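Local coordinates for regulatory protein SWI6 (Saccharomyces cerevisiae, PDB 1SW6) that takes part in cell-cycle-dependent transcription as the subunit shared by the yeast SBF and MBF complexes, and is represented here by its ankyrin-repeat domain, at residues A[139-147]-A[176-186]; A[229-240]-A[263-271]. All coordinates share one frame; numbering follows the deposited sequence.

Interaction 1: residues A[139-147]-A[176-186]; sequences TSIANLELV and NNYDSGTFEAL
The side-chain amide of Asn177 presents its edge to Thr139 and one face to Ala142. At the edge, ND2 donates to Thr139 O at 2.9 Å with an N-H...O angle of 148°, the carbonyl oxygen lying in the amide plane. That oxygen also accepts Ala142 N, so two bonds grip it where the helix ends in a Schellman motif. Over the face sits Ala142 CB, 3.6 Å from Asn177 CG. From the same side of the plane Thr182 OG1 donates to Asn177 OD1, tilted well off it; the two bonds restrain the rotation of the amide. The neighbouring amide of Asn176 is covered by a backbone group instead: Ser140 O stands over one face, 3.4 Å from Asn176 CG, and also accepts a bond from Ser174. Farther along, contact becomes apolar. With CG anti to its backbone N (chi1 -180°), Leu144 reaches across to the first turn of helix 183-190, CD2 meeting Ala185 CB at 3.6 Å and CD1 meeting Leu186 CD1 at 4.0 Å. Leu186 answers with both branches, CD1 touching Val147 CG1, where the two side chains cross at about a right angle, and CD2 touching Thr139 CG2. Equivalent turns thus nest one against the next, helix ends and following helices together, as expected for adjacent ankyrin repeats, here ANK 1 and ANK 2.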
loop_
_atom_site.group_PDB
_atom_site.type_symbol
_atom_site.label_atom_id
_atom_site.label_comp_id
_atom_site.label_asym_id
_atom_site.label_seq_id
_atom_site.Cartn_x
_atom_site.Cartn_y
_atom_site.Cartn_z
ATOM N N THR A 139 -7.909 2.457 -8.856
ATOM C CA THR A 139 -7.188 2.092 -10.071
ATOM C C THR A 139 -6.083 1.088 -9.727
ATOM O O THR A 139 -5.820 0.137 -10.474
ATOM C CB THR A 139 -6.559 3.338 -10.742
ATOM O OG1 THR A 139 -7.599 4.166 -11.292
ATOM C CG2 THR A 139 -5.595 2.927 -11.859
ATOM N N SER A 140 -5.447 1.295 -8.579
ATOM C CA SER A 140 -4.363 0.421 -8.146
ATOM C C SER A 140 -4.875 -1.004 -7.946
ATOM O O SER A 140 -4.133 -1.973 -8.051
ATOM C CB SER A 140 -3.782 0.941 -6.829
ATOM O OG SER A 140 -2.616 0.222 -6.468
ATOM N N ILE A 141 -6.166 -1.101 -7.684
ATOM C CA ILE A 141 -6.828 -2.361 -7.404
ATOM C C ILE A 141 -7.585 -2.920 -8.602
ATOM O O ILE A 141 -8.319 -3.898 -8.486
ATOM C CB ILE A 141 -7.767 -2.138 -6.180
ATOM C CG1 ILE A 141 -7.372 -3.089 -5.075
ATOM C CG2 ILE A 141 -9.228 -2.190 -6.573
ATOM C CD1 ILE A 141 -6.012 -2.793 -4.534
ATOM N N ALA A 142 -7.396 -2.290 -9.755
ATOM C CA ALA A 142 -8.049 -2.701 -10.990
ATOM C C ALA A 142 -9.573 -2.756 -10.908
ATOM O O ALA A 142 -10.207 -3.529 -11.638
ATOM C CB ALA A 142 -7.508 -4.052 -11.455
ATOM N N ASN A 143 -10.175 -1.951 -10.036
ATOM C CA ASN A 143 -11.635 -1.961 -9.972
ATOM C C ASN A 143 -12.178 -1.038 -11.056
ATOM O O ASN A 143 -12.622 0.078 -10.778
ATOM C CB ASN A 143 -12.153 -1.490 -8.618
ATOM C CG ASN A 143 -13.623 -1.828 -8.425
ATOM O OD1 ASN A 143 -14.454 -1.563 -9.299
ATOM N ND2 ASN A 143 -13.947 -2.427 -7.289
ATOM N N LEU A 144 -12.143 -1.522 -12.292
ATOM C CA LEU A 144 -12.601 -0.762 -13.446
ATOM C C LEU A 144 -13.983 -0.136 -13.295
ATOM O O LEU A 144 -14.166 1.038 -13.581
ATOM C CB LEU A 144 -12.578 -1.661 -14.689
ATOM C CG LEU A 144 -13.019 -1.062 -16.030
ATOM C CD1 LEU A 144 -12.169 0.142 -16.380
ATOM C CD2 LEU A 144 -12.901 -2.130 -17.110
ATOM N N GLU A 145 -14.955 -0.918 -12.853
ATOM C CA GLU A 145 -16.313 -0.407 -12.716
ATOM C C GLU A 145 -16.408 0.801 -11.815
ATOM O O GLU A 145 -17.035 1.805 -12.163
ATOM C CB GLU A 145 -17.247 -1.494 -12.196
ATOM C CG GLU A 145 -18.563 -1.521 -12.946
ATOM C CD GLU A 145 -18.357 -1.771 -14.429
ATOM O OE1 GLU A 145 -19.314 -1.541 -15.204
ATOM O OE2 GLU A 145 -17.240 -2.199 -14.818
ATOM N N LEU A 146 -15.799 0.724 -10.645
ATOM C CA LEU A 146 -15.861 1.874 -9.763
ATOM C C LEU A 146 -15.107 3.078 -10.349
ATOM O O LEU A 146 -15.527 4.226 -10.169
ATOM C CB LEU A 146 -15.346 1.491 -8.383
ATOM C CG LEU A 146 -16.479 1.269 -7.378
ATOM C CD1 LEU A 146 -17.671 0.576 -8.040
ATOM C CD2 LEU A 146 -15.951 0.455 -6.210
ATOM N N VAL A 147 -14.011 2.831 -11.064
ATOM C CA VAL A 147 -13.266 3.933 -11.673
ATOM C C VAL A 147 -14.153 4.693 -12.663
ATOM O O VAL A 147 -14.169 5.925 -12.680
ATOM C CB VAL A 147 -12.005 3.439 -12.419
ATOM C CG1 VAL A 147 -11.478 4.543 -13.350
ATOM C CG2 VAL A 147 -10.916 3.081 -11.409
ATOM N N ASN A 176 -2.199 -5.857 -10.534
ATOM C CA ASN A 176 -3.650 -5.975 -10.514
ATOM C C ASN A 176 -4.385 -5.825 -11.842
ATOM O O ASN A 176 -5.300 -6.595 -12.131
ATOM C CB ASN A 176 -4.214 -4.988 -9.494
ATOM C CG ASN A 176 -3.780 -5.315 -8.081
ATOM O OD1 ASN A 176 -2.582 -5.458 -7.814
ATOM N ND2 ASN A 176 -4.745 -5.439 -7.167
ATOM N N ASN A 177 -4.006 -4.836 -12.648
ATOM C CA ASN A 177 -4.686 -4.626 -13.920
ATOM C C ASN A 177 -4.320 -5.660 -14.980
ATOM O O ASN A 177 -5.088 -5.913 -15.899
ATOM C CB ASN A 177 -4.440 -3.203 -14.401
ATOM C CG ASN A 177 -5.369 -2.205 -13.718
ATOM O OD1 ASN A 177 -6.490 -2.019 -14.151
ATOM N ND2 ASN A 177 -4.911 -1.592 -12.635
ATOM N N TYR A 178 -3.153 -6.272 -14.837
ATOM C CA TYR A 178 -2.729 -7.316 -15.764
ATOM C C TYR A 178 -3.473 -8.610 -15.384
ATOM O O TYR A 178 -4.116 -9.245 -16.214
ATOM C CB TYR A 178 -1.214 -7.502 -15.659
ATOM C CG TYR A 178 -0.670 -8.781 -16.260
ATOM C CD1 TYR A 178 -0.827 -9.071 -17.610
ATOM C CD2 TYR A 178 0.035 -9.681 -15.477
ATOM C CE1 TYR A 178 -0.288 -10.233 -18.164
ATOM C CE2 TYR A 178 0.576 -10.838 -16.018
ATOM C CZ TYR A 178 0.412 -11.109 -17.358
ATOM O OH TYR A 178 0.947 -12.262 -17.874
ATOM N N ASP A 179 -3.405 -8.982 -14.113
ATOM C CA ASP A 179 -4.079 -10.187 -13.647
ATOM C C ASP A 179 -5.564 -10.142 -13.959
ATOM O O ASP A 179 -6.157 -11.154 -14.332
ATOM C CB ASP A 179 -3.889 -10.362 -12.140
ATOM C CG ASP A 179 -2.467 -10.751 -11.772
ATOM O OD1 ASP A 179 -1.645 -10.960 -12.689
ATOM O OD2 ASP A 179 -2.170 -10.853 -10.563
ATOM N N SER A 180 -6.156 -8.960 -13.824
ATOM C CA SER A 180 -7.583 -8.794 -14.069
ATOM C C SER A 180 -7.928 -8.500 -15.525
ATOM O O SER A 180 -9.099 -8.471 -15.887
ATOM C CB SER A 180 -8.141 -7.678 -13.178
ATOM O OG SER A 180 -7.832 -7.917 -11.816
ATOM N N GLY A 181 -6.912 -8.281 -16.357
ATOM C CA GLY A 181 -7.159 -8.000 -17.762
ATOM C C GLY A 181 -8.039 -6.786 -18.004
ATOM O O GLY A 181 -8.811 -6.756 -18.959
ATOM N N THR A 182 -7.931 -5.781 -17.141
ATOM C CA THR A 182 -8.737 -4.571 -17.283
ATOM C C THR A 182 -7.965 -3.385 -17.847
ATOM O O THR A 182 -8.556 -2.352 -18.145
ATOM C CB THR A 182 -9.328 -4.116 -15.921
ATOM O OG1 THR A 182 -8.293 -4.119 -14.927
ATOM C CG2 THR A 182 -10.463 -5.040 -15.484
ATOM N N PHE A 183 -6.653 -3.528 -18.000
ATOM C CA PHE A 183 -5.835 -2.414 -18.481
ATOM C C PHE A 183 -6.266 -1.734 -19.774
ATOM O O PHE A 183 -6.375 -0.505 -19.815
ATOM C CB PHE A 183 -4.369 -2.833 -18.610
ATOM C CG PHE A 183 -3.426 -1.671 -18.765
ATOM C CD1 PHE A 183 -3.329 -0.696 -17.768
ATOM C CD2 PHE A 183 -2.630 -1.550 -19.895
ATOM C CE1 PHE A 183 -2.448 0.380 -17.899
ATOM C CE2 PHE A 183 -1.745 -0.474 -20.033
ATOM C CZ PHE A 183 -1.656 0.490 -19.031
ATOM N N GLU A 184 -6.501 -2.505 -20.833
ATOM C CA GLU A 184 -6.884 -1.896 -22.094
ATOM C C GLU A 184 -8.189 -1.129 -21.979
ATOM O O GLU A 184 -8.312 -0.033 -22.533
ATOM C CB GLU A 184 -6.967 -2.941 -23.214
ATOM C CG GLU A 184 -7.292 -2.329 -24.585
ATOM C CD GLU A 184 -6.799 -3.180 -25.753
ATOM O OE1 GLU A 184 -6.517 -4.379 -25.552
ATOM O OE2 GLU A 184 -6.697 -2.650 -26.877
ATOM N N ALA A 185 -9.161 -1.687 -21.256
ATOM C CA ALA A 185 -10.439 -1.002 -21.077
ATOM C C ALA A 185 -10.224 0.235 -20.205
ATOM O O ALA A 185 -10.884 1.263 -20.388
ATOM C CB ALA A 185 -11.462 -1.940 -20.417
ATOM N N LEU A 186 -9.298 0.134 -19.256
ATOM C CA LEU A 186 -8.997 1.269 -18.367
ATOM C C LEU A 186 -8.492 2.507 -19.134
ATOM O O LEU A 186 -8.771 3.649 -18.764
ATOM C CB LEU A 186 -7.943 0.862 -17.340
ATOM C CG LEU A 186 -7.604 1.892 -16.259
ATOM C CD1 LEU A 186 -8.795 2.083 -15.325
ATOM C CD2 LEU A 186 -6.393 1.397 -15.466
#

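Interaction 2: residues A[229-240]-A[263-271]; sequences MGWIVKKQNRPI and LENLDLKWI
Apolar packing between Ile232 and Ile271 forms the centre: the two side chains reach toward each other and their CG1 atoms come within 3.6 Å. The other branch of Ile232, CG2, presses on the backbone instead, 3.3 Å from Leu268 N at the start of helix 268-276. Leu268 spreads its methyls over the helix surface: CD1 meets Met229 CE at 3.8 Å, and CD2 lies alongside Val233 CG1. Bends at chi2 and chi3 fold the methionine chain so that its sulfur passes Ile271 CG2 while its methyl reaches the leucine. At the other end Ile240 CD1 and Leu263 CD2 approach head-on at 3.6 Å, and the Trp231 ring offers its edge to Leu266 CD1.

Polar contact across the interface rests on Lys235, whose NZ donates to Leu263 O, 2.9 Å away and nearly along the C=O axis. The ammonium of this buried lysine thus meets a carbonyl in the last turn of helix 261-265, where the helix dipole would probably favour its charge. Within 263-271, Asp267 caps the following helix, OD2 accepting Trp270 N at 2.9 Å, while OD1 forms a salt bridge with Lys269 NZ.

The end of helix 218-234 therefore lies against helices 261-265 and 268-276; beyond it Ile240 enters strand 240-242, which runs parallel to strand 27-29, and Leu263 touches Ile27 and Thr29 of the latter.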
loop_
_atom_site.group_PDB
_atom_site.type_symbol
_atom_site.label_atom_id
_atom_site.label_comp_id
_atom_site.label_asym_id
_atom_site.label_seq_id
_atom_site.Cartn_x
_atom_site.Cartn_y
_atom_site.Cartn_z
ATOM N N MET A 229 0.749 0.616 -26.489
ATOM C CA MET A 229 1.082 0.901 -27.887
ATOM C C MET A 229 -0.070 0.480 -28.813
ATOM O O MET A 229 -0.473 1.238 -29.694
ATOM C CB MET A 229 2.378 0.196 -28.285
ATOM C CG MET A 229 3.625 0.720 -27.565
ATOM S SD MET A 229 3.899 2.505 -27.820
ATOM C CE MET A 229 4.335 2.492 -29.575
ATOM N N GLY A 230 -0.608 -0.720 -28.606
ATOM C CA GLY A 230 -1.720 -1.164 -29.426
ATOM C C GLY A 230 -2.924 -0.237 -29.295
ATOM O O GLY A 230 -3.592 0.081 -30.289
ATOM N N TRP A 231 -3.198 0.211 -28.070
ATOM C CA TRP A 231 -4.334 1.101 -27.809
ATOM C C TRP A 231 -4.212 2.402 -28.599
ATOM O O TRP A 231 -5.194 2.895 -29.162
ATOM C CB TRP A 231 -4.431 1.437 -26.313
ATOM C CG TRP A 231 -5.647 2.286 -25.948
ATOM C CD1 TRP A 231 -6.896 1.837 -25.608
ATOM C CD2 TRP A 231 -5.713 3.716 -25.909
ATOM N NE1 TRP A 231 -7.730 2.904 -25.358
ATOM C CE2 TRP A 231 -7.029 4.067 -25.537
ATOM C CE3 TRP A 231 -4.785 4.739 -26.151
ATOM C CZ2 TRP A 231 -7.442 5.398 -25.399
ATOM C CZ3 TRP A 231 -5.194 6.065 -26.013
ATOM C CH2 TRP A 231 -6.516 6.380 -25.641
ATOM N N ILE A 232 -3.003 2.962 -28.635
ATOM C CA ILE A 232 -2.794 4.201 -29.346
ATOM C C ILE A 232 -3.106 4.028 -30.836
ATOM O O ILE A 232 -3.788 4.861 -31.417
ATOM C CB ILE A 232 -1.340 4.740 -29.153
ATOM C CG1 ILE A 232 -1.300 5.825 -28.065
ATOM C CG2 ILE A 232 -0.861 5.414 -30.413
ATOM C CD1 ILE A 232 -1.677 5.360 -26.698
ATOM N N VAL A 233 -2.632 2.945 -31.446
ATOM C CA VAL A 233 -2.874 2.731 -32.878
ATOM C C VAL A 233 -4.291 2.253 -33.211
ATOM O O VAL A 233 -4.825 2.588 -34.267
ATOM C CB VAL A 233 -1.835 1.746 -33.497
ATOM C CG1 VAL A 233 -0.450 2.360 -33.450
ATOM C CG2 VAL A 233 -1.821 0.425 -32.723
ATOM N N LYS A 234 -4.913 1.495 -32.314
ATOM C CA LYS A 234 -6.266 1.009 -32.577
ATOM C C LYS A 234 -7.378 2.037 -32.346
ATOM O O LYS A 234 -8.444 1.940 -32.952
ATOM C CB LYS A 234 -6.552 -0.243 -31.744
ATOM C CG LYS A 234 -5.576 -1.382 -32.008
ATOM C CD LYS A 234 -6.036 -2.698 -31.405
ATOM C CE LYS A 234 -6.212 -2.621 -29.898
ATOM N NZ LYS A 234 -6.776 -3.901 -29.341
ATOM N N LYS A 235 -7.149 3.033 -31.498
ATOM C CA LYS A 235 -8.208 4.004 -31.236
ATOM C C LYS A 235 -8.542 4.896 -32.431
ATOM O O LYS A 235 -9.617 5.501 -32.483
ATOM C CB LYS A 235 -7.863 4.874 -30.023
ATOM C CG LYS A 235 -6.815 5.930 -30.261
ATOM C CD LYS A 235 -6.849 6.942 -29.125
ATOM C CE LYS A 235 -5.944 8.127 -29.403
ATOM N NZ LYS A 235 -6.272 8.820 -30.682
ATOM N N GLN A 236 -7.615 4.969 -33.383
ATOM C CA GLN A 236 -7.787 5.777 -34.591
ATOM C C GLN A 236 -9.084 5.421 -35.328
ATOM O O GLN A 236 -9.715 6.282 -35.938
ATOM C CB GLN A 236 -6.588 5.567 -35.521
ATOM C CG GLN A 236 -6.554 6.489 -36.723
ATOM C CD GLN A 236 -6.461 7.950 -36.327
ATOM O OE1 GLN A 236 -5.522 8.366 -35.637
ATOM N NE2 GLN A 236 -7.438 8.739 -36.762
ATOM N N ASN A 237 -9.471 4.147 -35.271
ATOM C CA ASN A 237 -10.700 3.681 -35.917
ATOM C C ASN A 237 -11.792 3.423 -34.880
ATOM O O ASN A 237 -12.468 2.390 -34.926
ATOM C CB ASN A 237 -10.451 2.378 -36.687
ATOM C CG ASN A 237 -9.368 2.511 -37.728
ATOM O OD1 ASN A 237 -9.344 3.479 -38.492
ATOM N ND2 ASN A 237 -8.467 1.532 -37.778
ATOM N N ARG A 238 -11.969 4.347 -33.943
ATOM C CA ARG A 238 -12.983 4.158 -32.921
ATOM C C ARG A 238 -13.857 5.387 -32.709
ATOM O O ARG A 238 -13.360 6.492 -32.490
ATOM C CB ARG A 238 -12.322 3.745 -31.602
ATOM C CG ARG A 238 -11.617 2.396 -31.668
ATOM C CD ARG A 238 -11.091 1.988 -30.300
ATOM N NE ARG A 238 -12.170 1.921 -29.323
ATOM C CZ ARG A 238 -11.988 1.959 -28.009
ATOM N NH1 ARG A 238 -10.756 2.062 -27.515
ATOM N NH2 ARG A 238 -13.037 1.918 -27.193
ATOM N N PRO A 239 -15.184 5.205 -32.773
ATOM C CA PRO A 239 -16.101 6.331 -32.578
ATOM C C PRO A 239 -15.917 6.928 -31.186
ATOM O O PRO A 239 -15.459 6.253 -30.269
ATOM C CB PRO A 239 -17.475 5.690 -32.773
ATOM C CG PRO A 239 -17.256 4.271 -32.303
ATOM C CD PRO A 239 -15.921 3.936 -32.915
ATOM N N ILE A 240 -16.261 8.200 -31.038
ATOM C CA ILE A 240 -16.129 8.880 -29.756
ATOM C C ILE A 240 -17.450 9.538 -29.362
ATOM O O ILE A 240 -17.916 10.457 -30.038
ATOM C CB ILE A 240 -15.054 9.984 -29.818
ATOM C CG1 ILE A 240 -13.711 9.391 -30.253
ATOM C CG2 ILE A 240 -14.932 10.665 -28.465
ATOM C CD1 ILE A 240 -12.644 10.442 -30.512
ATOM N N LEU A 263 -7.597 13.444 -26.818
ATOM C CA LEU A 263 -7.867 12.195 -27.494
ATOM C C LEU A 263 -7.503 12.292 -28.972
ATOM O O LEU A 263 -6.909 11.377 -29.527
ATOM C CB LEU A 263 -9.341 11.816 -27.314
ATOM C CG LEU A 263 -9.662 10.331 -27.450
ATOM C CD1 LEU A 263 -11.083 10.088 -27.003
ATOM C CD2 LEU A 263 -9.461 9.882 -28.879
ATOM N N GLU A 264 -7.831 13.414 -29.599
ATOM C CA GLU A 264 -7.534 13.602 -31.013
ATOM C C GLU A 264 -6.040 13.718 -31.301
ATOM O O GLU A 264 -5.531 13.066 -32.208
ATOM C CB GLU A 264 -8.263 14.844 -31.546
ATOM C CG GLU A 264 -9.603 14.573 -32.248
ATOM C CD GLU A 264 -10.518 13.619 -31.481
ATOM O OE1 GLU A 264 -10.267 12.393 -31.519
ATOM O OE2 GLU A 264 -11.488 14.091 -30.841
ATOM N N ASN A 265 -5.335 14.537 -30.526
ATOM C CA ASN A 265 -3.899 14.733 -30.742
ATOM C C ASN A 265 -3.014 13.611 -30.193
ATOM O O ASN A 265 -1.804 13.604 -30.419
ATOM C CB ASN A 265 -3.446 16.073 -30.143
ATOM C CG ASN A 265 -4.083 17.273 -30.829
ATOM O OD1 ASN A 265 -3.676 18.414 -30.609
ATOM N ND2 ASN A 265 -5.088 17.022 -31.657
ATOM N N LEU A 266 -3.608 12.671 -29.467
ATOM C CA LEU A 266 -2.843 11.560 -28.908
ATOM C C LEU A 266 -2.763 10.419 -29.924
ATOM O O LEU A 266 -3.677 9.599 -30.015
ATOM C CB LEU A 266 -3.507 11.041 -27.627
ATOM C CG LEU A 266 -2.767 11.012 -26.281
ATOM C CD1 LEU A 266 -3.591 10.158 -25.311
ATOM C CD2 LEU A 266 -1.371 10.428 -26.420
ATOM N N ASP A 267 -1.679 10.365 -30.690
ATOM C CA ASP A 267 -1.519 9.302 -31.675
ATOM C C ASP A 267 -0.114 8.703 -31.627
ATOM O O ASP A 267 0.707 9.070 -30.781
ATOM C CB ASP A 267 -1.850 9.817 -33.086
ATOM C CG ASP A 267 -0.987 10.999 -33.500
ATOM O OD1 ASP A 267 -1.355 11.697 -34.469
ATOM O OD2 ASP A 267 0.058 11.229 -32.867
ATOM N N LEU A 268 0.158 7.777 -32.537
ATOM C CA LEU A 268 1.445 7.111 -32.557
ATOM C C LEU A 268 2.627 8.069 -32.676
ATOM O O LEU A 268 3.592 7.975 -31.907
ATOM C CB LEU A 268 1.480 6.072 -33.683
ATOM C CG LEU A 268 2.809 5.311 -33.795
ATOM C CD1 LEU A 268 3.103 4.570 -32.496
ATOM C CD2 LEU A 268 2.746 4.341 -34.960
ATOM N N LYS A 269 2.566 9.002 -33.622
ATOM C CA LYS A 269 3.679 9.917 -33.755
ATOM C C LYS A 269 3.854 10.808 -32.510
ATOM O O LYS A 269 4.975 11.234 -32.187
ATOM C CB LYS A 269 3.539 10.748 -35.036
ATOM C CG LYS A 269 2.274 11.546 -35.204
ATOM C CD LYS A 269 2.301 12.174 -36.597
ATOM C CE LYS A 269 1.102 13.056 -36.861
ATOM N NZ LYS A 269 -0.154 12.266 -36.867
ATOM N N TRP A 270 2.758 11.078 -31.802
ATOM C CA TRP A 270 2.858 11.894 -30.594
ATOM C C TRP A 270 3.596 11.100 -29.525
ATOM O O TRP A 270 4.446 11.640 -28.827
ATOM C CB TRP A 270 1.486 12.279 -30.037
ATOM C CG TRP A 270 1.605 13.281 -28.908
ATOM C CD1 TRP A 270 1.627 14.648 -29.022
ATOM C CD2 TRP A 270 1.787 12.996 -27.510
ATOM N NE1 TRP A 270 1.814 15.226 -27.787
ATOM C CE2 TRP A 270 1.912 14.238 -26.843
ATOM C CE3 TRP A 270 1.859 11.814 -26.759
ATOM C CZ2 TRP A 270 2.100 14.333 -25.454
ATOM C CZ3 TRP A 270 2.049 11.907 -25.369
ATOM C CH2 TRP A 270 2.167 13.161 -24.738
ATOM N N ILE A 271 3.259 9.817 -29.404
ATOM C CA ILE A 271 3.888 8.938 -28.418
ATOM C C ILE A 271 5.382 8.843 -28.699
ATOM O O ILE A 271 6.204 8.998 -27.793
ATOM C CB ILE A 271 3.262 7.516 -28.458
ATOM C CG1 ILE A 271 1.787 7.583 -28.054
ATOM C CG2 ILE A 271 3.982 6.592 -27.497
ATOM C CD1 ILE A 271 1.568 8.084 -26.634
#

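Overall arrangement
Both contacts are partly buried, but none of the touching residues of interaction 1 is exposed, while interaction 2 has two exposed ones at its margin, Val233 and Glu264. Interaction 1, nearer the centre of the chain, joins ANK 1 to ANK 2 and adjoins the second subunit; interaction 2, farther out, lies wholly within the long ANK 3 and meets no other chain of the assembly. The first relies on asparagine amides bonded to or laid against carbonyls at a helix end, with leucines beside them, whereas the second is chiefly aliphatic, with a lysine spanning to a helix end. Their centres are about 20 Å apart, and Glu184 OE2 forms a salt bridge with Lys234 NZ at 2.8 Å, tying helix 183-190 to helix 218-234.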